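Side-chain contacts in alkaline phosphatase (Thermus thermophilus, PDB 7KWD), which probably hydrolyses phosphate monoesters as a homodimeric alkaline phosphatase that works with bound zinc and magnesium ions: residues A[44-49]-A[437-442]; A[49-54]-A[73-78]; A[375-380]-A[410-415]. All coordinates share one frame; numbering follows the deposited sequence.

Interaction 1. Residues A[44-49]-A[437-442]; sequences FVYDGF and PVMLLL. With MG (magnesium ion), chain D; ZN (zinc ion), chain E.
Met439 reaches from strand 438-443 toward Phe49 and Tyr46 of 44-49, and its thioether end makes the side-chain contacts with both rings. Its CB packs on the Trp51 indole, 3.6 Å from Trp51 CZ2. CG stands anti to the backbone N (chi1 172°) and the chain stays extended as far as SD. That sulfur lies at the edge of the Phe49 ring, 5.5 Å from the ring centroid, a Met-aromatic contact. A bend at chi3 then turns CE toward both rings: the methyl sits 3.9 Å from Phe49 CE2 and rests over one face of the Tyr46 ring, with CE 4.3 Å from Tyr46 CD1. Tyr46 in turn covers a face of Phe49 with CD2, so methyl and rings form one packed group. Beside it Val438 CG1 lies against the carbonyl oxygen of Phe49. One water joins the backbones, donating to Phe49 O at 2.9 Å and accepting from Met439 N at 3.1 Å; Ser316 OG also bonds Phe49 O. The type II turn from Tyr46 to Phe49 carries Asp47, whose OD1 binds zinc at 2.2 Å while OD2 binds magnesium. Ser95, Asp317 and His318 complete the zinc site as modelled. No direct hydrogen bond links the two segments, so apolar packing and a bridging water join strand 438-443 to the turn that carries Asp47, a ligand of both metals.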
loop_
_atom_site.group_PDB
_atom_site.type_symbol
_atom_site.label_atom_id
_atom_site.label_comp_id
_atom_site.label_asym_id
_atom_site.label_seq_id
_atom_site.Cartn_x
_atom_site.Cartn_y
_atom_site.Cartn_z
ATOM N N PHE A 44 19.999 0.535 -2.447
ATOM C CA PHE A 44 19.382 -0.786 -2.586
ATOM C C PHE A 44 17.948 -0.525 -3.039
ATOM O O PHE A 44 17.106 -0.081 -2.248
ATOM C CB PHE A 44 19.464 -1.557 -1.270
ATOM C CG PHE A 44 19.064 -3.004 -1.379
ATOM C CD1 PHE A 44 18.692 -3.582 -2.557
ATOM C CD2 PHE A 44 19.009 -3.788 -0.204
ATOM C CE1 PHE A 44 18.278 -4.890 -2.639
ATOM C CE2 PHE A 44 18.627 -5.137 -0.281
ATOM C CZ PHE A 44 18.262 -5.685 -1.506
ATOM N N VAL A 45 17.687 -0.763 -4.324
ATOM C CA VAL A 45 16.354 -0.556 -4.892
ATOM C C VAL A 45 15.586 -1.871 -4.849
ATOM O O VAL A 45 16.048 -2.883 -5.380
ATOM C CB VAL A 45 16.430 -0.041 -6.331
ATOM C CG1 VAL A 45 15.011 0.128 -6.894
ATOM C CG2 VAL A 45 17.229 1.240 -6.387
ATOM N N TYR A 46 14.408 -1.841 -4.220
ATOM C CA TYR A 46 13.414 -2.902 -4.309
ATOM C C TYR A 46 12.451 -2.515 -5.434
ATOM O O TYR A 46 11.544 -1.715 -5.247
ATOM C CB TYR A 46 12.677 -3.040 -2.981
ATOM C CG TYR A 46 13.361 -3.800 -1.855
ATOM C CD1 TYR A 46 14.583 -3.386 -1.332
ATOM C CD2 TYR A 46 12.729 -4.878 -1.241
ATOM C CE1 TYR A 46 15.161 -4.052 -0.274
ATOM C CE2 TYR A 46 13.296 -5.543 -0.167
ATOM C CZ TYR A 46 14.509 -5.130 0.307
ATOM O OH TYR A 46 15.094 -5.802 1.355
ATOM N N ASP A 47 12.646 -3.072 -6.627
ATOM C CA ASP A 47 11.852 -2.663 -7.770
ATOM C C ASP A 47 10.441 -3.237 -7.675
ATOM O O ASP A 47 10.272 -4.442 -7.519
ATOM C CB ASP A 47 12.516 -3.109 -9.070
ATOM C CG ASP A 47 12.043 -2.310 -10.234
ATOM O OD1 ASP A 47 10.807 -2.297 -10.420
ATOM O OD2 ASP A 47 12.885 -1.667 -10.925
ATOM N N GLY A 48 9.438 -2.378 -7.775
ATOM C CA GLY A 48 8.048 -2.818 -7.775
ATOM C C GLY A 48 7.485 -3.248 -6.436
ATOM O O GLY A 48 6.384 -3.824 -6.379
ATOM N N PHE A 49 8.166 -2.900 -5.343
ATOM C CA PHE A 49 7.875 -3.420 -4.015
ATOM C C PHE A 49 6.804 -2.589 -3.331
ATOM O O PHE A 49 6.992 -1.399 -3.075
ATOM C CB PHE A 49 9.168 -3.426 -3.200
ATOM C CG PHE A 49 9.055 -3.949 -1.795
ATOM C CD1 PHE A 49 8.819 -5.291 -1.548
ATOM C CD2 PHE A 49 9.266 -3.084 -0.696
ATOM C CE1 PHE A 49 8.772 -5.786 -0.251
ATOM C CE2 PHE A 49 9.209 -3.571 0.597
ATOM C CZ PHE A 49 8.985 -4.922 0.825
ATOM N N PRO A 437 2.343 5.656 -2.850
ATOM C CA PRO A 437 3.676 5.975 -2.312
ATOM C C PRO A 437 4.305 4.738 -1.680
ATOM O O PRO A 437 3.609 3.832 -1.214
ATOM C CB PRO A 437 3.399 7.070 -1.281
ATOM C CG PRO A 437 1.944 6.965 -0.969
ATOM C CD PRO A 437 1.273 6.407 -2.184
ATOM N N VAL A 438 5.638 4.677 -1.702
ATOM C CA VAL A 438 6.352 3.467 -1.312
ATOM C C VAL A 438 7.536 3.810 -0.406
ATOM O O VAL A 438 7.832 4.970 -0.121
ATOM C CB VAL A 438 6.828 2.667 -2.543
ATOM C CG1 VAL A 438 5.610 2.097 -3.258
ATOM C CG2 VAL A 438 7.639 3.576 -3.453
ATOM N N MET A 439 8.198 2.745 0.036
ATOM C CA MET A 439 9.198 2.800 1.095
ATOM C C MET A 439 10.441 3.594 0.722
ATOM O O MET A 439 11.006 3.439 -0.354
ATOM C CB MET A 439 9.616 1.378 1.432
ATOM C CG MET A 439 10.788 1.248 2.371
ATOM S SD MET A 439 11.198 -0.487 2.623
ATOM C CE MET A 439 12.049 -0.902 1.169
ATOM N N LEU A 440 10.908 4.408 1.680
ATOM C CA LEU A 440 12.240 5.008 1.651
ATOM C C LEU A 440 12.842 4.880 3.044
ATOM O O LEU A 440 12.226 5.321 4.022
ATOM C CB LEU A 440 12.192 6.479 1.256
ATOM C CG LEU A 440 13.434 7.346 1.479
ATOM C CD1 LEU A 440 14.662 6.918 0.645
ATOM C CD2 LEU A 440 13.072 8.754 1.111
ATOM N N LEU A 441 14.042 4.317 3.117
ATOM C CA LEU A 441 14.664 3.979 4.395
ATOM C C LEU A 441 16.146 4.314 4.372
ATOM O O LEU A 441 16.838 4.003 3.402
ATOM C CB LEU A 441 14.484 2.489 4.704
ATOM C CG LEU A 441 15.368 1.753 5.717
ATOM C CD1 LEU A 441 14.963 2.125 7.110
ATOM C CD2 LEU A 441 15.184 0.257 5.527
ATOM N N LEU A 442 16.633 4.880 5.473
ATOM C CA LEU A 442 18.023 5.292 5.615
ATOM C C LEU A 442 18.710 4.494 6.709
ATOM O O LEU A 442 18.212 4.405 7.839
ATOM C CB LEU A 442 18.137 6.770 5.958
ATOM C CG LEU A 442 17.439 7.722 4.984
ATOM C CD1 LEU A 442 17.539 9.173 5.504
ATOM C CD2 LEU A 442 18.063 7.601 3.643
HETATM MG MG MG D . 14.344 -2.298 -12.374
HETATM ZN ZN ZN E . 10.524 -0.373 -11.451
HETATM O O HOH W 1 6.977 -0.035 -0.492
HETATM O O HOH W 2 16.013 -2.609 -13.648
HETATM O O HOH W 3 13.419 -1.728 -13.998
HETATM O O HOH W 4 13.127 -4.275 -12.526
#

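Interaction 2. Residues A[49-54]-A[73-78]; sequences FSWEDY and RLLARY
Tyr54 swings its ring toward Leu75 with CG anti to the backbone N (chi1 173°), whereas Trp51, one helical turn earlier, places CG anti to its carbonyl carbon (chi1 -69°) and brings the far end of its indole to the same methyl. Leu75 comes to meet both from the opposite direction, and its CD1 makes all the close side-chain contacts. This methyl lies 3.6 Å from Tyr54 CE1, with CZ only slightly farther, approaching the phenol ring obliquely. Against Trp51 it stands at the edge of the indole, near the ring plane, CD1 being 4.0 Å from CZ3. The contact across the segments is therefore purely apolar, while the phenol hydroxyl turns to Gln58 OE1 for a hydrogen bond. With an alanine at Tyr54, the Leu75 methyl would probably lose its nearest aromatic partner, a gap would open between the two helices and Gln58 would be deprived of the hydroxyl.

The start of the helix is fixed by a capping box. Ser50 OG, at the N-cap, accepts from Asp53 N at 3.2 Å in a nearly straight bond and more weakly from Glu52 N; in return Ser50 N donates to Asp53 OD2 at 2.9 Å, from above the carboxylate plane. Asn278 ND2 also bonds that oxygen. At the dimer interface Trp51 meets Trp51 of the second subunit, Glu52 bonds Thr434 of that subunit, and Tyr54 packs on its Leu454. Within the chain, the contact joins the first turn of helix 51-65 to the last turn of helix 70-75, beside strand 438-443, whose Leu441 lies against Leu74.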
loop_
_atom_site.group_PDB
_atom_site.type_symbol
_atom_site.label_atom_id
_atom_site.label_comp_id
_atom_site.label_asym_id
_atom_site.label_seq_id
_atom_site.Cartn_x
_atom_site.Cartn_y
_atom_site.Cartn_z
ATOM N N PHE A 49 8.166 -2.900 -5.343
ATOM C CA PHE A 49 7.875 -3.420 -4.015
ATOM C C PHE A 49 6.804 -2.589 -3.331
ATOM O O PHE A 49 6.992 -1.399 -3.075
ATOM C CB PHE A 49 9.168 -3.426 -3.200
ATOM C CG PHE A 49 9.055 -3.949 -1.795
ATOM C CD1 PHE A 49 8.819 -5.291 -1.548
ATOM C CD2 PHE A 49 9.266 -3.084 -0.696
ATOM C CE1 PHE A 49 8.772 -5.786 -0.251
ATOM C CE2 PHE A 49 9.209 -3.571 0.597
ATOM C CZ PHE A 49 8.985 -4.922 0.825
ATOM N N SER A 50 5.688 -3.230 -3.023
ATOM C CA SER A 50 4.556 -2.558 -2.393
ATOM C C SER A 50 4.480 -2.909 -0.922
ATOM O O SER A 50 5.184 -3.804 -0.438
ATOM C CB SER A 50 3.255 -2.964 -3.094
ATOM O OG SER A 50 2.892 -4.250 -2.698
ATOM N N TRP A 51 3.597 -2.197 -0.206
ATOM C CA TRP A 51 3.360 -2.503 1.199
ATOM C C TRP A 51 2.569 -3.789 1.358
ATOM O O TRP A 51 2.630 -4.422 2.424
ATOM C CB TRP A 51 2.651 -1.322 1.889
ATOM C CG TRP A 51 3.575 -0.104 2.018
ATOM C CD1 TRP A 51 3.426 1.127 1.424
ATOM C CD2 TRP A 51 4.786 -0.032 2.789
ATOM N NE1 TRP A 51 4.486 1.946 1.772
ATOM C CE2 TRP A 51 5.322 1.254 2.613
ATOM C CE3 TRP A 51 5.461 -0.937 3.621
ATOM C CZ2 TRP A 51 6.501 1.657 3.243
ATOM C CZ3 TRP A 51 6.628 -0.528 4.250
ATOM C CH2 TRP A 51 7.130 0.760 4.054
ATOM N N GLU A 52 1.851 -4.229 0.328
ATOM C CA GLU A 52 1.247 -5.551 0.431
ATOM C C GLU A 52 2.325 -6.622 0.384
ATOM O O GLU A 52 2.285 -7.563 1.175
ATOM C CB GLU A 52 0.211 -5.786 -0.663
ATOM C CG GLU A 52 -0.933 -4.782 -0.687
ATOM C CD GLU A 52 -1.834 -4.811 0.555
ATOM O OE1 GLU A 52 -2.580 -3.833 0.740
ATOM O OE2 GLU A 52 -1.791 -5.789 1.341
ATOM N N ASP A 53 3.318 -6.482 -0.513
ATOM C CA ASP A 53 4.409 -7.443 -0.522
ATOM C C ASP A 53 5.082 -7.496 0.836
ATOM O O ASP A 53 5.500 -8.567 1.304
ATOM C CB ASP A 53 5.508 -7.107 -1.554
ATOM C CG ASP A 53 4.969 -6.875 -2.973
ATOM O OD1 ASP A 53 3.959 -7.503 -3.341
ATOM O OD2 ASP A 53 5.586 -6.083 -3.726
ATOM N N TYR A 54 5.306 -6.318 1.422
ATOM C CA TYR A 54 5.998 -6.262 2.690
ATOM C C TYR A 54 5.257 -7.094 3.732
ATOM O O TYR A 54 5.862 -7.889 4.448
ATOM C CB TYR A 54 6.145 -4.821 3.174
ATOM C CG TYR A 54 6.716 -4.827 4.568
ATOM C CD1 TYR A 54 8.084 -5.014 4.783
ATOM C CD2 TYR A 54 5.881 -4.727 5.666
ATOM C CE1 TYR A 54 8.613 -5.065 6.083
ATOM C CE2 TYR A 54 6.382 -4.769 6.943
ATOM C CZ TYR A 54 7.737 -4.960 7.159
ATOM O OH TYR A 54 8.182 -5.012 8.438
ATOM N N ARG A 73 13.033 -5.289 11.001
ATOM C CA ARG A 73 13.896 -4.718 12.042
ATOM C C ARG A 73 14.359 -3.318 11.666
ATOM O O ARG A 73 14.436 -2.437 12.533
ATOM C CB ARG A 73 15.102 -5.618 12.284
ATOM C CG ARG A 73 14.715 -7.064 12.578
ATOM C CD ARG A 73 15.954 -7.993 12.820
ATOM N NE ARG A 73 15.683 -9.421 12.562
ATOM C CZ ARG A 73 16.401 -10.418 13.088
ATOM N NH1 ARG A 73 17.426 -10.151 13.890
ATOM N NH2 ARG A 73 16.087 -11.679 12.840
ATOM N N LEU A 74 14.694 -3.096 10.376
ATOM C CA LEU A 74 15.137 -1.774 9.958
ATOM C C LEU A 74 13.982 -0.770 10.020
ATOM O O LEU A 74 14.130 0.339 10.539
ATOM C CB LEU A 74 15.748 -1.801 8.551
ATOM C CG LEU A 74 16.951 -2.690 8.315
ATOM C CD1 LEU A 74 17.633 -2.463 7.005
ATOM C CD2 LEU A 74 17.938 -2.534 9.440
ATOM N N LEU A 75 12.825 -1.126 9.479
ATOM C CA LEU A 75 11.724 -0.167 9.516
ATOM C C LEU A 75 11.261 0.134 10.940
ATOM O O LEU A 75 10.664 1.185 11.173
ATOM C CB LEU A 75 10.541 -0.695 8.712
ATOM C CG LEU A 75 10.785 -0.897 7.211
ATOM C CD1 LEU A 75 9.593 -1.641 6.646
ATOM C CD2 LEU A 75 10.961 0.426 6.483
ATOM N N ALA A 76 11.543 -0.771 11.883
ATOM C CA ALA A 76 11.189 -0.647 13.288
ATOM C C ALA A 76 12.211 0.143 14.078
ATOM O O ALA A 76 12.025 0.321 15.280
ATOM C CB ALA A 76 11.030 -2.046 13.906
ATOM N N ARG A 77 13.260 0.643 13.436
ATOM C CA ARG A 77 14.312 1.317 14.180
ATOM C C ARG A 77 14.924 2.514 13.459
ATOM O O ARG A 77 15.267 3.514 14.089
ATOM C CB ARG A 77 15.402 0.302 14.494
ATOM C CG ARG A 77 16.489 0.843 15.370
ATOM C CD ARG A 77 17.382 -0.269 15.912
ATOM N NE ARG A 77 18.533 0.293 16.614
ATOM C CZ ARG A 77 19.583 -0.404 17.031
ATOM N NH1 ARG A 77 19.650 -1.716 16.813
ATOM N NH2 ARG A 77 20.562 0.222 17.662
ATOM N N TYR A 78 15.065 2.454 12.170
ATOM C CA TYR A 78 15.831 3.482 11.487
ATOM C C TYR A 78 14.918 4.426 10.741
ATOM O O TYR A 78 13.748 4.116 10.500
ATOM C CB TYR A 78 16.825 2.811 10.534
ATOM C CG TYR A 78 17.966 2.212 11.298
ATOM C CD1 TYR A 78 17.982 0.881 11.635
ATOM C CD2 TYR A 78 19.008 3.003 11.722
ATOM C CE1 TYR A 78 19.029 0.343 12.359
ATOM C CE2 TYR A 78 20.037 2.485 12.447
ATOM C CZ TYR A 78 20.062 1.159 12.760
ATOM O OH TYR A 78 21.127 0.658 13.486
#

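Interaction 3. Residues A[375-380]-A[410-415]; sequences VDLEDA and AWAMVQ
Val375 and Met413 meet through both valine methyls, their side chains crossing at about a right angle. CG2 of Val375 lies 3.6 Å from Met413 CE, while Val375 CG1 sits alongside Met413 CB at 4.0 Å. Met413 holds CG between its backbone N and carbonyl carbon (chi1 66°), and a bend at chi3 carries the methyl to the valine. Leu377 makes the second contact: its CD2 lies 4.4 Å from Ala412 CB, and is modelled 3.0 Å from Ala412 O, doubtfully short for a methyl. This is apolar packing of the chain leading into helix 379-391 against the C-terminal end of helix 406-412. Glu378 is the N-cap residue of the former, and Met413 is the first residue after the latter to leave helical backbone angles, its N still bonded to Ala410 O at 3.1 Å. Beyond these residues, Phe369 of helix 362-373 packs on both Leu377 and Met413, and Phe349 covers Met413 further. Arg423 bridges the two segments, its NH2 bonding Asp376 O and its NH1 bonding Val414 O, while Glu378 forms a salt bridge with Arg416. Next to the contact, Arg400 of the second subunit makes a cation-pi interaction with Trp411.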
loop_
_atom_site.group_PDB
_atom_site.type_symbol
_atom_site.label_atom_id
_atom_site.label_comp_id
_atom_site.label_asym_id
_atom_site.label_seq_id
_atom_site.Cartn_x
_atom_site.Cartn_y
_atom_site.Cartn_z
ATOM N N VAL A 375 -1.146 -26.899 -6.065
ATOM C CA VAL A 375 -2.530 -26.552 -6.365
ATOM C C VAL A 375 -3.123 -27.655 -7.237
ATOM O O VAL A 375 -2.453 -28.158 -8.147
ATOM C CB VAL A 375 -2.622 -25.187 -7.093
ATOM C CG1 VAL A 375 -3.967 -25.003 -7.817
ATOM C CG2 VAL A 375 -2.398 -24.038 -6.111
ATOM N N ASP A 376 -4.386 -28.007 -6.966
ATOM C CA ASP A 376 -5.124 -29.032 -7.716
ATOM C C ASP A 376 -6.200 -28.312 -8.517
ATOM O O ASP A 376 -7.267 -27.987 -7.992
ATOM C CB ASP A 376 -5.734 -30.079 -6.785
ATOM C CG ASP A 376 -4.682 -30.948 -6.119
ATOM O OD1 ASP A 376 -3.729 -31.384 -6.819
ATOM O OD2 ASP A 376 -4.797 -31.188 -4.891
ATOM N N LEU A 377 -5.902 -28.052 -9.784
ATOM C CA LEU A 377 -6.803 -27.309 -10.644
ATOM C C LEU A 377 -7.980 -28.159 -11.109
ATOM O O LEU A 377 -7.841 -29.354 -11.382
ATOM C CB LEU A 377 -6.039 -26.807 -11.868
ATOM C CG LEU A 377 -5.186 -25.551 -11.704
ATOM C CD1 LEU A 377 -4.540 -25.217 -13.059
ATOM C CD2 LEU A 377 -6.007 -24.385 -11.200
ATOM N N GLU A 378 -9.135 -27.519 -11.221
ATOM C CA GLU A 378 -10.258 -28.084 -11.927
ATOM C C GLU A 378 -9.989 -28.078 -13.430
ATOM O O GLU A 378 -9.194 -27.279 -13.945
ATOM C CB GLU A 378 -11.527 -27.283 -11.635
ATOM C CG GLU A 378 -12.048 -27.371 -10.210
ATOM C CD GLU A 378 -13.190 -26.395 -9.961
ATOM O OE1 GLU A 378 -13.935 -26.116 -10.925
ATOM O OE2 GLU A 378 -13.348 -25.901 -8.815
ATOM N N ASP A 379 -10.704 -28.966 -14.140
ATOM C CA ASP A 379 -10.621 -29.015 -15.596
ATOM C C ASP A 379 -10.811 -27.635 -16.214
ATOM O O ASP A 379 -10.021 -27.207 -17.055
ATOM C CB ASP A 379 -11.674 -29.971 -16.171
ATOM C CG ASP A 379 -11.559 -31.368 -15.621
ATOM O OD1 ASP A 379 -12.612 -32.011 -15.443
ATOM O OD2 ASP A 379 -10.424 -31.824 -15.379
ATOM N N ALA A 380 -11.879 -26.930 -15.837
ATOM C CA ALA A 380 -12.139 -25.661 -16.505
ATOM C C ALA A 380 -11.022 -24.652 -16.258
ATOM O O ALA A 380 -10.844 -23.720 -17.057
ATOM C CB ALA A 380 -13.472 -25.065 -16.054
ATOM N N ALA A 410 -2.875 -16.864 -12.589
ATOM C CA ALA A 410 -3.147 -16.520 -11.200
ATOM C C ALA A 410 -4.619 -16.699 -10.883
ATOM O O ALA A 410 -4.977 -17.296 -9.861
ATOM C CB ALA A 410 -2.702 -15.085 -10.915
ATOM N N TRP A 411 -5.486 -16.244 -11.792
ATOM C CA TRP A 411 -6.914 -16.415 -11.603
ATOM C C TRP A 411 -7.321 -17.877 -11.689
ATOM O O TRP A 411 -8.281 -18.287 -11.025
ATOM C CB TRP A 411 -7.677 -15.595 -12.638
ATOM C CG TRP A 411 -7.891 -14.179 -12.229
ATOM C CD1 TRP A 411 -7.210 -13.080 -12.672
ATOM C CD2 TRP A 411 -8.871 -13.702 -11.302
ATOM N NE1 TRP A 411 -7.710 -11.949 -12.076
ATOM C CE2 TRP A 411 -8.725 -12.310 -11.224
ATOM C CE3 TRP A 411 -9.854 -14.320 -10.520
ATOM C CZ2 TRP A 411 -9.527 -11.526 -10.400
ATOM C CZ3 TRP A 411 -10.643 -13.546 -9.709
ATOM C CH2 TRP A 411 -10.470 -12.161 -9.647
ATOM N N ALA A 412 -6.598 -18.674 -12.466
ATOM C CA ALA A 412 -6.899 -20.100 -12.542
ATOM C C ALA A 412 -6.721 -20.782 -11.191
ATOM O O ALA A 412 -7.424 -21.760 -10.900
ATOM C CB ALA A 412 -6.021 -20.748 -13.617
ATOM N N MET A 413 -5.818 -20.268 -10.337
ATOM C CA MET A 413 -5.585 -20.854 -9.022
ATOM C C MET A 413 -6.144 -19.985 -7.898
ATOM O O MET A 413 -5.595 -19.955 -6.795
ATOM C CB MET A 413 -4.097 -21.126 -8.807
ATOM C CG MET A 413 -3.212 -19.893 -8.747
ATOM S SD MET A 413 -1.483 -20.408 -8.562
ATOM C CE MET A 413 -1.364 -20.699 -6.815
ATOM N N VAL A 414 -7.247 -19.294 -8.162
ATOM C CA VAL A 414 -7.883 -18.471 -7.148
ATOM C C VAL A 414 -8.466 -19.354 -6.057
ATOM O O VAL A 414 -8.859 -20.498 -6.286
ATOM C CB VAL A 414 -8.960 -17.584 -7.799
ATOM C CG1 VAL A 414 -10.054 -18.451 -8.394
ATOM C CG2 VAL A 414 -9.593 -16.629 -6.828
ATOM N N GLN A 415 -8.489 -18.811 -4.847
ATOM C CA GLN A 415 -9.240 -19.366 -3.735
ATOM C C GLN A 415 -10.662 -19.707 -4.141
ATOM O O GLN A 415 -11.361 -18.896 -4.760
ATOM C CB GLN A 415 -9.267 -18.346 -2.589
ATOM C CG GLN A 415 -9.830 -18.852 -1.243
ATOM C CD GLN A 415 -10.229 -17.716 -0.298
ATOM O OE1 GLN A 415 -9.765 -16.576 -0.432
ATOM N NE2 GLN A 415 -11.098 -18.020 0.657
#

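From the N terminus, strand 40-46 leads into 44-49, and the chain then enters helix 51-65. Interaction 2 closes first, a short loop that brings helix 70-75 back to the start of helix 51-65. Much later, interaction 3 closes a second small loop, between helices 379-391 and 406-412. Interaction 1 closes last, when strand 438-443 returns to the end of strand 40-46; its long loop encloses both others, which follow one another without crossing. Interactions 1 and 2 share Phe49 and touch through Met439 and Trp51, tying metal-site core to dimer-facing helices. Interaction 3 lies apart, its centre about 32 Å from that of interaction 1, though it too borders the second subunit.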